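Local coordinates for inositol-1-monophosphatase (Thermotoga maritima, PDB 2P3N), which hydrolyses inositol 1-phosphate, fructose 1,6-bisphosphate and several other phosphate monoesters in a magnesium-dependent reaction, at residues I77-D82 and P199-A204. Residues are numbered along the deposited sequence; the frame is centred on the assembly and turned at random.
Sequences IIDPID and PWDIAA. With MG (magnesium ion), chain E.
Asp-79 OD1 accepts a hydrogen bond of 2.8 Å from a magnesium-bound water and meets the edge of the Trp-200 ring at CD1, 3.4 Å away. Carboxylate and indole planes are nearly perpendicular, 86° apart. OD2 of Asp-79 binds the metal itself at 2.2 Å, alongside Ile-81 O and Glu-65. With CG anti to the backbone N (chi1 -170°), the carboxylate turns to the magnesium while Asp-79 CB rests 3.5 Å from Trp-200 O. The 3.2 Å approach of Asp-79 OD1 to Asp-201 OD1 sets two acceptors together and is no hydrogen bond. Behind this polar front, Ile-77 presses CG2 against Trp-200 CA at 3.3 Å, and its CD1 touches both Pro-199 CB and Ala-203 CB at 4.0 Å. Shortening Ile-77 to an alanine removes both branches and would probably open a gap beneath Trp-200 CA and CB, with Pro-199 and Ala-203 losing one of their apolar neighbours. No direct hydrogen bond joins strand and helix; one water donates to Ile-77 O and Trp-200 O. Residues 79-82 form the Asp-Pro-Ile-Asp part of the inositol monophosphatase signature, and Asp-201 ends a Pro-Trp-Asp sequence. Asp-82, held by the backbone of Ala-178, brings OD2 4.0 Å from Asp-201 OD1. The three carboxylates would probably repel one another if no cation lay between them, consistent with a second magnesium ion probably bound here, as in related phosphatases.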
loop_
_atom_site.group_PDB
_atom_site.type_symbol
_atom_site.label_atom_id
_atom_site.label_comp_id
_atom_site.label_asym_id
_atom_site.label_seq_id
_atom_site.Cartn_x
_atom_site.Cartn_y
_atom_site.Cartn_z
ATOM N N ILE A 77 27.817 3.593 3.896
ATOM C CA ILE A 77 27.758 2.138 3.937
ATOM C C ILE A 77 26.437 1.658 3.347
ATOM O O ILE A 77 25.348 2.027 3.798
ATOM C CB ILE A 77 27.947 1.611 5.361
ATOM C CG1 ILE A 77 29.223 2.223 5.960
ATOM C CG2 ILE A 77 28.058 0.103 5.327
ATOM C CD1 ILE A 77 29.592 1.686 7.319
ATOM N N ILE A 78 26.555 0.812 2.333
ATOM C CA ILE A 78 25.407 0.325 1.589
ATOM C C ILE A 78 25.164 -1.166 1.596
ATOM O O ILE A 78 26.077 -1.958 1.416
ATOM C CB ILE A 78 25.553 0.747 0.107
ATOM C CG1 ILE A 78 25.689 2.268 0.027
ATOM C CG2 ILE A 78 24.397 0.205 -0.729
ATOM C CD1 ILE A 78 26.336 2.741 -1.252
ATOM N N ASP A 79 23.918 -1.543 1.821
ATOM C CA ASP A 79 23.548 -2.938 1.726
ATOM C C ASP A 79 22.434 -2.910 0.682
ATOM O O ASP A 79 21.297 -2.531 0.976
ATOM C CB ASP A 79 23.046 -3.516 3.047
ATOM C CG ASP A 79 22.887 -5.035 2.981
ATOM O OD1 ASP A 79 22.939 -5.712 4.032
ATOM O OD2 ASP A 79 22.708 -5.555 1.864
ATOM N N PRO A 80 22.768 -3.274 -0.569
ATOM C CA PRO A 80 21.784 -3.285 -1.655
ATOM C C PRO A 80 20.525 -4.104 -1.331
ATOM O O PRO A 80 19.419 -3.705 -1.682
ATOM C CB PRO A 80 22.587 -3.835 -2.841
ATOM C CG PRO A 80 23.642 -4.700 -2.178
ATOM C CD PRO A 80 24.058 -3.833 -1.022
ATOM N N ILE A 81 20.686 -5.249 -0.677
ATOM C CA ILE A 81 19.530 -6.059 -0.299
ATOM C C ILE A 81 19.832 -6.773 0.990
ATOM O O ILE A 81 20.574 -7.750 0.998
ATOM C CB ILE A 81 19.159 -7.154 -1.336
ATOM C CG1 ILE A 81 18.753 -6.523 -2.669
ATOM C CG2 ILE A 81 18.004 -7.984 -0.791
ATOM C CD1 ILE A 81 18.396 -7.518 -3.752
ATOM N N ASP A 82 19.272 -6.275 2.086
ATOM C CA ASP A 82 19.483 -6.912 3.374
ATOM C C ASP A 82 18.353 -7.928 3.531
ATOM O O ASP A 82 17.215 -7.571 3.814
ATOM C CB ASP A 82 19.454 -5.867 4.494
ATOM C CG ASP A 82 19.751 -6.466 5.861
ATOM O OD1 ASP A 82 19.842 -5.698 6.845
ATOM O OD2 ASP A 82 19.893 -7.702 5.957
ATOM N N PRO A 199 29.423 -4.088 8.951
ATOM C CA PRO A 199 28.820 -2.783 9.211
ATOM C C PRO A 199 27.668 -2.368 8.315
ATOM O O PRO A 199 26.914 -1.470 8.679
ATOM C CB PRO A 199 30.013 -1.821 9.124
ATOM C CG PRO A 199 30.954 -2.516 8.221
ATOM C CD PRO A 199 30.862 -3.951 8.683
ATOM N N TRP A 200 27.510 -2.997 7.151
ATOM C CA TRP A 200 26.403 -2.601 6.270
ATOM C C TRP A 200 25.067 -3.157 6.731
ATOM O O TRP A 200 24.009 -2.710 6.273
ATOM C CB TRP A 200 26.665 -3.005 4.811
ATOM C CG TRP A 200 27.106 -4.412 4.591
ATOM C CD1 TRP A 200 26.329 -5.536 4.586
ATOM C CD2 TRP A 200 28.435 -4.841 4.304
ATOM N NE1 TRP A 200 27.094 -6.641 4.306
ATOM C CE2 TRP A 200 28.393 -6.242 4.129
ATOM C CE3 TRP A 200 29.661 -4.176 4.176
ATOM C CZ2 TRP A 200 29.528 -6.992 3.831
ATOM C CZ3 TRP A 200 30.789 -4.918 3.877
ATOM C CH2 TRP A 200 30.714 -6.316 3.707
ATOM N N ASP A 201 25.135 -4.124 7.647
ATOM C CA ASP A 201 23.961 -4.764 8.220
ATOM C C ASP A 201 23.473 -3.981 9.434
ATOM O O ASP A 201 22.288 -4.028 9.761
ATOM C CB ASP A 201 24.288 -6.197 8.675
ATOM C CG ASP A 201 24.646 -7.117 7.528
ATOM O OD1 ASP A 201 23.802 -7.313 6.620
ATOM O OD2 ASP A 201 25.775 -7.655 7.543
ATOM N N ILE A 202 24.374 -3.253 10.094
ATOM C CA ILE A 202 23.993 -2.522 11.300
ATOM C C ILE A 202 24.272 -1.021 11.416
ATOM O O ILE A 202 23.835 -0.397 12.380
ATOM C CB ILE A 202 24.591 -3.217 12.557
ATOM C CG1 ILE A 202 26.086 -3.491 12.362
ATOM C CG2 ILE A 202 23.875 -4.521 12.815
ATOM C CD1 ILE A 202 26.965 -2.251 12.403
ATOM N N ALA A 203 24.974 -0.432 10.454
ATOM C CA ALA A 203 25.295 0.997 10.523
ATOM C C ALA A 203 24.069 1.909 10.568
ATOM O O ALA A 203 24.069 2.927 11.267
ATOM C CB ALA A 203 26.192 1.394 9.345
ATOM N N ALA A 204 23.032 1.553 9.816
ATOM C CA ALA A 204 21.830 2.367 9.777
ATOM C C ALA A 204 20.954 2.058 10.967
ATOM O O ALA A 204 20.417 2.961 11.596
ATOM C CB ALA A 204 21.073 2.123 8.490
HETATM MG MG MG E . 22.586 -7.677 1.419
HETATM O O HOH W 1 23.935 0.208 6.126
HETATM O O HOH W 2 22.705 -8.453 3.378
HETATM O O HOH W 3 22.791 -7.356 -0.812
HETATM O O HOH W 4 22.661 -9.582 1.072
#